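Local atomic coordinates of cystalysin (Treponema denticola, PDB entry 1C7N), a protein that binds pyridoxal-5'-phosphate and belongs to the class I and II aminotransferase family, with two copies of the chain in its assembly. Residues D300-Q303 with R304-K307; V306-F309 with F310-H314; K54-L57 with D58-L62; K279-E282 with I283-E287. One frame throughout, in Å; residues are numbered along the deposited sequence.

Overall arrangement
Following the chain, contact 3 (54-57 with 58-62) comes first, where helix 47-59 unwinds into a loop beside the second subunit. Contact 4 (279-282 with 283-287) lies on helix 275-287, far along the sequence, yet its centre is only about 14 Å from that of contact 3; Tyr-56 packs on Lys-279 between them. Helix 289-313 then carries contact 1 and, overlapping its end, contact 2; the two share Val-306 and Lys-307 and join this helix to helix 376-393 and strand 327-331. The centres of contacts 2 and 3 are about 48 Å apart. All four are local, closing single helical turns without long loops; none nests or crosses, and only contacts 1 and 2 overlap.

Contact 1: D300-Q303 with R304-K307; sequences DKNQ and RIVK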
# COMPACT_ATOMS: atom_id res chain seq x y z
N ASP A 300 1.76 30.23 -7.86
CA ASP A 300 2.64 31.33 -8.27
C ASP A 300 2.10 32.63 -7.66
O ASP A 300 2.87 33.47 -7.16
CB ASP A 300 2.68 31.39 -9.80
CG ASP A 300 3.58 32.50 -10.33
OD1 ASP A 300 4.63 32.79 -9.72
OD2 ASP A 300 3.24 33.08 -11.38
N LYS A 301 0.78 32.81 -7.68
CA LYS A 301 0.18 34.01 -7.09
C LYS A 301 0.48 34.05 -5.59
O LYS A 301 0.86 35.10 -5.05
CB LYS A 301 -1.34 34.03 -7.31
CG LYS A 301 -1.78 34.38 -8.73
CD LYS A 301 -1.41 35.83 -9.08
CE LYS A 301 -2.03 36.28 -10.40
NZ LYS A 301 -1.54 35.49 -11.57
N ASN A 302 0.34 32.91 -4.92
CA ASN A 302 0.58 32.83 -3.49
C ASN A 302 2.02 33.08 -3.03
O ASN A 302 2.23 33.73 -2.01
CB ASN A 302 0.07 31.49 -2.95
CG ASN A 302 -1.45 31.40 -2.95
OD1 ASN A 302 -2.14 32.41 -3.14
ND2 ASN A 302 -1.98 30.21 -2.73
N GLN A 303 3.01 32.57 -3.76
CA GLN A 303 4.39 32.81 -3.36
C GLN A 303 4.69 34.31 -3.47
O GLN A 303 5.50 34.85 -2.72
CB GLN A 303 5.38 32.02 -4.24
CG GLN A 303 5.36 32.43 -5.70
CD GLN A 303 6.55 31.89 -6.48
OE1 GLN A 303 7.52 31.38 -5.90
NE2 GLN A 303 6.49 32.02 -7.80
N ARG A 304 4.02 34.98 -4.40
CA ARG A 304 4.23 36.42 -4.57
C ARG A 304 3.50 37.16 -3.45
O ARG A 304 3.97 38.19 -2.97
CB ARG A 304 3.77 36.86 -5.97
CG ARG A 304 4.67 36.30 -7.07
CD ARG A 304 4.09 36.46 -8.48
NE ARG A 304 4.95 35.84 -9.49
CZ ARG A 304 6.14 36.32 -9.87
NH1 ARG A 304 6.62 37.43 -9.33
NH2 ARG A 304 6.85 35.68 -10.80
N ILE A 305 2.37 36.63 -3.01
CA ILE A 305 1.62 37.25 -1.92
C ILE A 305 2.49 37.23 -0.65
O ILE A 305 2.57 38.22 0.08
CB ILE A 305 0.29 36.50 -1.64
CG1 ILE A 305 -0.68 36.72 -2.81
CG2 ILE A 305 -0.34 37.00 -0.33
CD1 ILE A 305 -2.01 36.00 -2.64
N VAL A 306 3.13 36.09 -0.41
CA VAL A 306 3.99 35.91 0.76
C VAL A 306 5.19 36.85 0.67
O VAL A 306 5.48 37.60 1.61
CB VAL A 306 4.49 34.44 0.86
CG1 VAL A 306 5.42 34.28 2.06
CG2 VAL A 306 3.30 33.49 1.00
N LYS A 307 5.89 36.81 -0.46
CA LYS A 307 7.06 37.67 -0.67
C LYS A 307 6.69 39.13 -0.42
O LYS A 307 7.38 39.84 0.32
CB LYS A 307 7.57 37.49 -2.10
CG LYS A 307 8.72 38.41 -2.50
CD LYS A 307 9.22 38.05 -3.89
CE LYS A 307 10.05 39.16 -4.52
NZ LYS A 307 11.22 39.54 -3.70
O HOH W 1 5.93 33.71 -12.52
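Asp-300 and Arg-304 meet one helical turn apart in a salt bridge, with Arg-304 NE donating to Asp-300 OD1 at 3.1 Å. NE arrives from above the carboxylate plane, and the carboxylate and guanidinium planes stand 78° apart. A second donor holds the same oxygen: Gln-303 NE2 lies 2.8 Å from Asp-300 OD1, with the bond in the amide plane and on the anti lone pair, turned away from OD2. Gln-303 can reach back this way because its CG sits between backbone N and carbonyl carbon (chi1 64°). Water 1 adds a bridge, donating to Asp-300 OD2 at 3.0 Å and accepting from Arg-304 NH2 at 2.8 Å, so both oxygens of Asp-300 are engaged, which restrains the rotation of the carboxylate.

This is an i to i+4 ion pair on the long helix 289-313. The backbone bonds of these turns are ordinary alpha-helical ones: Ile-305 N to Lys-301 O, Val-306 N to Asn-302 O and Lys-307 N to Gln-303 O, each 3.0 Å. Arg-304 N is held less firmly, by weak bonds to Asp-300 O and Lys-301 O.

Van der Waals contact continues on the other flank, where Ile-305 CD1 lies 3.6 Å from Asn-302 OD1 and the two side chains run side by side. Asn-302 OD1 is hydrogen-bonded to Ser-376 OG, while Ile-305 packs on helix 376-393 and Val-306 on strand 327-331.

Contact 2: V306-F309 with F310-H314; sequences VKDF and FEVNH
Phe-309 and Phe-310 form a T-shaped pair, the edge of Phe-309 standing over the face of Phe-310 with centroids 5.0 Å apart and planes at 79°. At the edge of the Phe-310 ring sits Val-306, whose CG1 is 3.5 Å from Phe-310 CE1. Asn-313 CB covers one face of Phe-309, displaced toward the rim, and His-314 turns its own edge to Phe-309, CD2 lying 4.2 Å from Phe-309 CZ.

Two donors from one residue grip Phe-309 O: Asn-313 N at 2.9 Å and Asn-313 ND2 at 3.0 Å. ND2 lies in the carbonyl plane on a lone pair, a place it reaches with Asn-313 CG turned beside its own backbone N (chi1 -59°).

On the outer side, Lys-307 NZ makes a salt bridge to Glu-311 OE2 at 2.9 Å, coming from above the carboxylate plane after a bend at chi4 of 57°. Its charge probably eases the approach of Asp-308 OD2 to Glu-311 OE1, 4.4 Å apart.

The last turns of helix 289-313 lie between its neighbours: Phe-310 packs on Ile-330 of strand 327-331, while Phe-309, Asn-313 and His-314 lean on helix 376-393, where His-314 NE2 is hydrogen-bonded to Asn-387 OD1.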
# COMPACT_ATOMS: atom_id res chain seq x y z
N VAL A 306 3.13 36.09 -0.41
CA VAL A 306 3.99 35.91 0.76
C VAL A 306 5.19 36.85 0.67
O VAL A 306 5.48 37.60 1.61
CB VAL A 306 4.49 34.44 0.86
CG1 VAL A 306 5.42 34.28 2.06
CG2 VAL A 306 3.30 33.49 1.00
N LYS A 307 5.89 36.81 -0.46
CA LYS A 307 7.06 37.67 -0.67
C LYS A 307 6.69 39.13 -0.42
O LYS A 307 7.38 39.84 0.32
CB LYS A 307 7.57 37.49 -2.10
CG LYS A 307 8.72 38.41 -2.50
CD LYS A 307 9.22 38.05 -3.89
CE LYS A 307 10.05 39.16 -4.52
NZ LYS A 307 11.22 39.54 -3.70
N ASP A 308 5.59 39.56 -1.02
CA ASP A 308 5.13 40.94 -0.86
C ASP A 308 4.78 41.28 0.58
O ASP A 308 5.09 42.38 1.06
CB ASP A 308 3.93 41.20 -1.77
CG ASP A 308 3.35 42.59 -1.58
OD1 ASP A 308 2.38 42.74 -0.81
OD2 ASP A 308 3.89 43.54 -2.19
N PHE A 309 4.13 40.35 1.27
CA PHE A 309 3.73 40.58 2.64
C PHE A 309 4.90 41.00 3.53
O PHE A 309 4.79 41.95 4.30
CB PHE A 309 3.08 39.34 3.24
CG PHE A 309 2.84 39.43 4.71
CD1 PHE A 309 1.80 40.20 5.21
CD2 PHE A 309 3.70 38.80 5.60
CE1 PHE A 309 1.61 40.33 6.58
CE2 PHE A 309 3.52 38.93 6.97
CZ PHE A 309 2.47 39.70 7.47
N PHE A 310 6.01 40.28 3.43
CA PHE A 310 7.16 40.62 4.26
C PHE A 310 7.88 41.89 3.80
O PHE A 310 8.40 42.64 4.63
CB PHE A 310 8.13 39.44 4.33
CG PHE A 310 7.55 38.23 5.02
CD1 PHE A 310 7.10 37.14 4.28
CD2 PHE A 310 7.43 38.20 6.41
CE1 PHE A 310 6.54 36.03 4.92
CE2 PHE A 310 6.86 37.09 7.05
CZ PHE A 310 6.42 36.01 6.30
N GLU A 311 7.92 42.14 2.50
CA GLU A 311 8.58 43.35 2.00
C GLU A 311 7.82 44.57 2.52
O GLU A 311 8.41 45.61 2.80
CB GLU A 311 8.59 43.39 0.47
CG GLU A 311 9.29 42.23 -0.19
CD GLU A 311 9.26 42.33 -1.70
OE1 GLU A 311 8.25 42.81 -2.24
OE2 GLU A 311 10.25 41.90 -2.34
N VAL A 312 6.51 44.44 2.65
CA VAL A 312 5.66 45.53 3.11
C VAL A 312 5.50 45.68 4.63
O VAL A 312 5.46 46.80 5.14
CB VAL A 312 4.24 45.41 2.50
CG1 VAL A 312 3.31 46.41 3.15
CG2 VAL A 312 4.30 45.64 0.99
N ASN A 313 5.42 44.56 5.33
CA ASN A 313 5.20 44.59 6.78
C ASN A 313 6.38 44.27 7.69
O ASN A 313 6.52 44.88 8.75
CB ASN A 313 4.04 43.66 7.11
CG ASN A 313 2.75 44.05 6.41
OD1 ASN A 313 2.10 45.02 6.79
ND2 ASN A 313 2.39 43.30 5.37
N HIS A 314 7.21 43.31 7.30
CA HIS A 314 8.36 42.92 8.10
C HIS A 314 9.50 42.57 7.16
O HIS A 314 9.84 41.41 6.97
CB HIS A 314 7.97 41.71 8.97
CG HIS A 314 6.77 41.96 9.83
ND1 HIS A 314 6.85 42.63 11.03
CD2 HIS A 314 5.46 41.71 9.62
CE1 HIS A 314 5.63 42.79 11.52
NE2 HIS A 314 4.77 42.24 10.68

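Contact 3: K54-L57 with D58-L62; sequences KKYL and DETVL
Lys-54 reaches Asp-58 through the backbone, Asp-58 N donating to Lys-54 O at 3.3 Å. Within the chain the two side chains form no salt bridge: the ammonium group of Lys-54 pairs instead with Asp-58 of the second subunit, and Lys-54 of the second subunit pairs in turn with Asp-58 of this chain.

Lys-55 runs out fully extended and Glu-59 crosses it at a slant. Lys-55 CE comes 3.6 Å from Glu-59 OE2, but Lys-55 NZ stays 4.7 Å from that oxygen, too far for a salt bridge, though the opposite charges probably still attract. Lys-55 O receives two weak bonds, from Asp-58 N and Glu-59 N.

Tyr-56 carries the centre of the contact. Thr-60 CB lies over one ring face, 3.9 Å from the centroid of the Tyr-56 ring and 15° off the normal, in a CH-pi contact; Glu-59 OE1 approaches the ring edge near its plane. With CG swung opposite the backbone N (chi1 -165°), the ring extends along the helix toward Thr-60. Tyr-56 O accepts twice: a straight bond from Thr-60 N, and one from Glu-59 N above the carbonyl plane, both 2.9 Å. This mixing of i+3 and i+4 bonds accompanies the unwinding of helix 47-59 into loop.

Leu-57 sends CD2 to within 4.2 Å of Leu-62 CD2. Water 2 donates to Leu-57 O at 2.6 Å and also to Thr-60 O, bridging the carbonyls past the last turn.

Tyr-56 rests on helix 275-287 through Thr-275, Leu-276 and Lys-279, while Leu-57 meets Leu-57 of the second subunit across the dimer interface.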
# COMPACT_ATOMS: atom_id res chain seq x y z
N LYS A 54 -15.68 8.00 -9.76
CA LYS A 54 -17.06 7.60 -9.55
C LYS A 54 -17.54 6.76 -10.74
O LYS A 54 -18.25 5.76 -10.56
CB LYS A 54 -17.93 8.84 -9.37
CG LYS A 54 -17.67 9.56 -8.04
CD LYS A 54 -18.12 11.01 -8.07
CE LYS A 54 -19.60 11.15 -8.33
NZ LYS A 54 -20.02 12.58 -8.32
N LYS A 55 -17.17 7.16 -11.94
CA LYS A 55 -17.55 6.41 -13.14
C LYS A 55 -16.94 5.01 -13.06
O LYS A 55 -17.61 4.02 -13.36
CB LYS A 55 -17.02 7.12 -14.40
CG LYS A 55 -17.14 6.29 -15.68
CD LYS A 55 -16.59 7.03 -16.88
CE LYS A 55 -16.66 6.18 -18.14
NZ LYS A 55 -16.01 6.87 -19.30
N TYR A 56 -15.68 4.94 -12.65
CA TYR A 56 -14.98 3.67 -12.54
C TYR A 56 -15.61 2.77 -11.48
O TYR A 56 -15.73 1.56 -11.68
CB TYR A 56 -13.50 3.90 -12.19
CG TYR A 56 -12.61 2.70 -12.40
CD1 TYR A 56 -11.75 2.26 -11.40
CD2 TYR A 56 -12.60 2.02 -13.62
CE1 TYR A 56 -10.89 1.18 -11.60
CE2 TYR A 56 -11.74 0.94 -13.83
CZ TYR A 56 -10.89 0.53 -12.82
OH TYR A 56 -10.02 -0.52 -13.02
N LEU A 57 -16.01 3.36 -10.36
CA LEU A 57 -16.63 2.59 -9.29
C LEU A 57 -17.91 1.90 -9.77
O LEU A 57 -18.27 0.84 -9.26
CB LEU A 57 -16.94 3.50 -8.09
CG LEU A 57 -15.73 3.86 -7.22
CD1 LEU A 57 -16.12 4.93 -6.20
CD2 LEU A 57 -15.23 2.62 -6.52
N ASP A 58 -18.57 2.49 -10.76
CA ASP A 58 -19.79 1.91 -11.30
C ASP A 58 -19.52 0.78 -12.29
O ASP A 58 -20.43 0.00 -12.60
CB ASP A 58 -20.65 2.97 -12.00
CG ASP A 58 -21.40 3.86 -11.03
OD1 ASP A 58 -21.82 3.37 -9.96
OD2 ASP A 58 -21.61 5.06 -11.35
N GLU A 59 -18.29 0.68 -12.78
CA GLU A 59 -17.93 -0.34 -13.76
C GLU A 59 -17.11 -1.52 -13.23
O GLU A 59 -17.41 -2.68 -13.54
CB GLU A 59 -17.10 0.28 -14.90
CG GLU A 59 -17.54 1.63 -15.43
CD GLU A 59 -16.58 2.19 -16.48
OE1 GLU A 59 -15.35 2.18 -16.23
OE2 GLU A 59 -17.04 2.64 -17.55
N THR A 60 -16.09 -1.21 -12.44
CA THR A 60 -15.15 -2.19 -11.93
C THR A 60 -15.49 -3.07 -10.72
O THR A 60 -16.49 -2.87 -10.03
CB THR A 60 -13.80 -1.50 -11.63
OG1 THR A 60 -12.74 -2.46 -11.61
CG2 THR A 60 -13.86 -0.80 -10.28
N VAL A 61 -14.62 -4.05 -10.51
CA VAL A 61 -14.70 -5.00 -9.40
C VAL A 61 -13.43 -4.67 -8.60
O VAL A 61 -12.33 -4.64 -9.16
CB VAL A 61 -14.64 -6.46 -9.89
CG1 VAL A 61 -14.57 -7.41 -8.71
CG2 VAL A 61 -15.87 -6.78 -10.75
N LEU A 62 -13.57 -4.40 -7.31
CA LEU A 62 -12.42 -4.02 -6.50
C LEU A 62 -11.54 -5.18 -6.02
O LEU A 62 -11.14 -5.23 -4.86
CB LEU A 62 -12.90 -3.19 -5.31
CG LEU A 62 -13.78 -1.98 -5.67
CD1 LEU A 62 -14.38 -1.39 -4.40
CD2 LEU A 62 -12.97 -0.92 -6.42
O HOH W 2 -19.21 -1.51 -9.96

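Contact 4: K279-E282 with I283-E287; sequences KACE and ICYKE
Ile-283 crosses the stem of Lys-279 at about a right angle, its CD1 3.7 Å from Lys-279 CG. Lys-279 is bent at chi2 (65°), which brings its CE back to 4.0 Å from Ile-283 CG1. Ile-283 N bonds to Lys-279 O at 2.8 Å, one of the regular i to i+4 bonds of the helix.

Cys-284 follows with its N bonded to Ala-280 O, and its SG folds back over the preceding turn, 3.2 Å from the same carbonyl oxygen of Ala-280.

Tyr-285 meets Cys-281 in a sulfur-aromatic contact. Cys-281 SG is 4.1 Å from the centroid of the Tyr-285 ring, in an oblique position 29° off the normal, and comes nearest to Tyr-285 CE1.

Lys-286 lies alongside Glu-282, both chains extended and pointing the same way. Its NZ reaches Glu-282 OE1 at 3.1 Å from above the carboxylate plane, forming a salt bridge. Lys-279 NZ joins from farther off, with a long salt bridge of 3.8 Å to Glu-282 OE1. One carboxylate therefore serves two lysines, and probably softens the repulsion between Lys-279 NZ and Lys-286 NZ, 6.2 Å apart.

Helix 275-287 lies between two others of the fold. Toward helix 69-83, Lys-286 pairs with Glu-70 and the Tyr-285 ring stacks with Trp-78; toward helix 47-59, Ala-280 and Cys-284 pack on Leu-49.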
# COMPACT_ATOMS: atom_id res chain seq x y z
N LYS A 279 -6.04 3.58 -11.46
CA LYS A 279 -6.95 4.39 -12.25
C LYS A 279 -6.81 5.90 -12.01
O LYS A 279 -6.94 6.70 -12.93
CB LYS A 279 -8.40 3.98 -11.99
CG LYS A 279 -9.41 4.63 -12.94
CD LYS A 279 -9.19 4.17 -14.37
CE LYS A 279 -10.21 4.78 -15.31
NZ LYS A 279 -9.96 4.40 -16.73
N ALA A 280 -6.56 6.27 -10.75
CA ALA A 280 -6.40 7.67 -10.39
C ALA A 280 -5.23 8.29 -11.16
O ALA A 280 -5.35 9.40 -11.68
CB ALA A 280 -6.16 7.80 -8.88
N CYS A 281 -4.12 7.58 -11.23
CA CYS A 281 -2.94 8.08 -11.94
C CYS A 281 -3.24 8.23 -13.43
O CYS A 281 -2.85 9.22 -14.05
CB CYS A 281 -1.76 7.12 -11.75
SG CYS A 281 -0.26 7.64 -12.61
N GLU A 282 -3.92 7.24 -14.00
CA GLU A 282 -4.27 7.29 -15.42
C GLU A 282 -5.20 8.46 -15.72
O GLU A 282 -4.98 9.21 -16.68
CB GLU A 282 -4.92 5.97 -15.85
CG GLU A 282 -5.40 6.00 -17.30
CD GLU A 282 -5.90 4.65 -17.78
OE1 GLU A 282 -6.71 4.62 -18.73
OE2 GLU A 282 -5.48 3.62 -17.21
N ILE A 283 -6.24 8.62 -14.91
CA ILE A 283 -7.19 9.71 -15.11
C ILE A 283 -6.49 11.07 -15.03
O ILE A 283 -6.75 11.96 -15.84
CB ILE A 283 -8.30 9.70 -14.05
CG1 ILE A 283 -9.15 8.43 -14.17
CG2 ILE A 283 -9.19 10.94 -14.21
CD1 ILE A 283 -10.13 8.25 -13.03
N CYS A 284 -5.61 11.23 -14.04
CA CYS A 284 -4.90 12.50 -13.86
C CYS A 284 -4.05 12.89 -15.07
O CYS A 284 -4.13 14.02 -15.55
CB CYS A 284 -4.00 12.44 -12.62
SG CYS A 284 -4.88 12.53 -11.03
N TYR A 285 -3.22 11.95 -15.52
CA TYR A 285 -2.35 12.20 -16.66
C TYR A 285 -3.13 12.45 -17.95
O TYR A 285 -2.74 13.28 -18.77
CB TYR A 285 -1.40 11.01 -16.85
CG TYR A 285 -0.27 10.93 -15.84
CD1 TYR A 285 0.58 9.82 -15.79
CD2 TYR A 285 -0.01 12.00 -14.97
CE1 TYR A 285 1.66 9.78 -14.91
CE2 TYR A 285 1.07 11.96 -14.08
CZ TYR A 285 1.89 10.85 -14.06
OH TYR A 285 2.97 10.81 -13.20
N LYS A 286 -4.23 11.73 -18.12
CA LYS A 286 -5.05 11.89 -19.32
C LYS A 286 -6.02 13.07 -19.32
O LYS A 286 -6.24 13.68 -20.37
CB LYS A 286 -5.85 10.62 -19.59
CG LYS A 286 -5.05 9.45 -20.09
CD LYS A 286 -5.99 8.29 -20.42
CE LYS A 286 -5.25 7.14 -21.09
NZ LYS A 286 -6.18 6.02 -21.41
N GLU A 287 -6.60 13.40 -18.16
CA GLU A 287 -7.62 14.44 -18.10
C GLU A 287 -7.41 15.68 -17.23
O GLU A 287 -8.11 16.67 -17.42
CB GLU A 287 -8.95 13.82 -17.67
CG GLU A 287 -9.38 12.59 -18.45
CD GLU A 287 -10.66 11.99 -17.90
OE1 GLU A 287 -11.69 12.70 -17.87
OE2 GLU A 287 -10.65 10.80 -17.49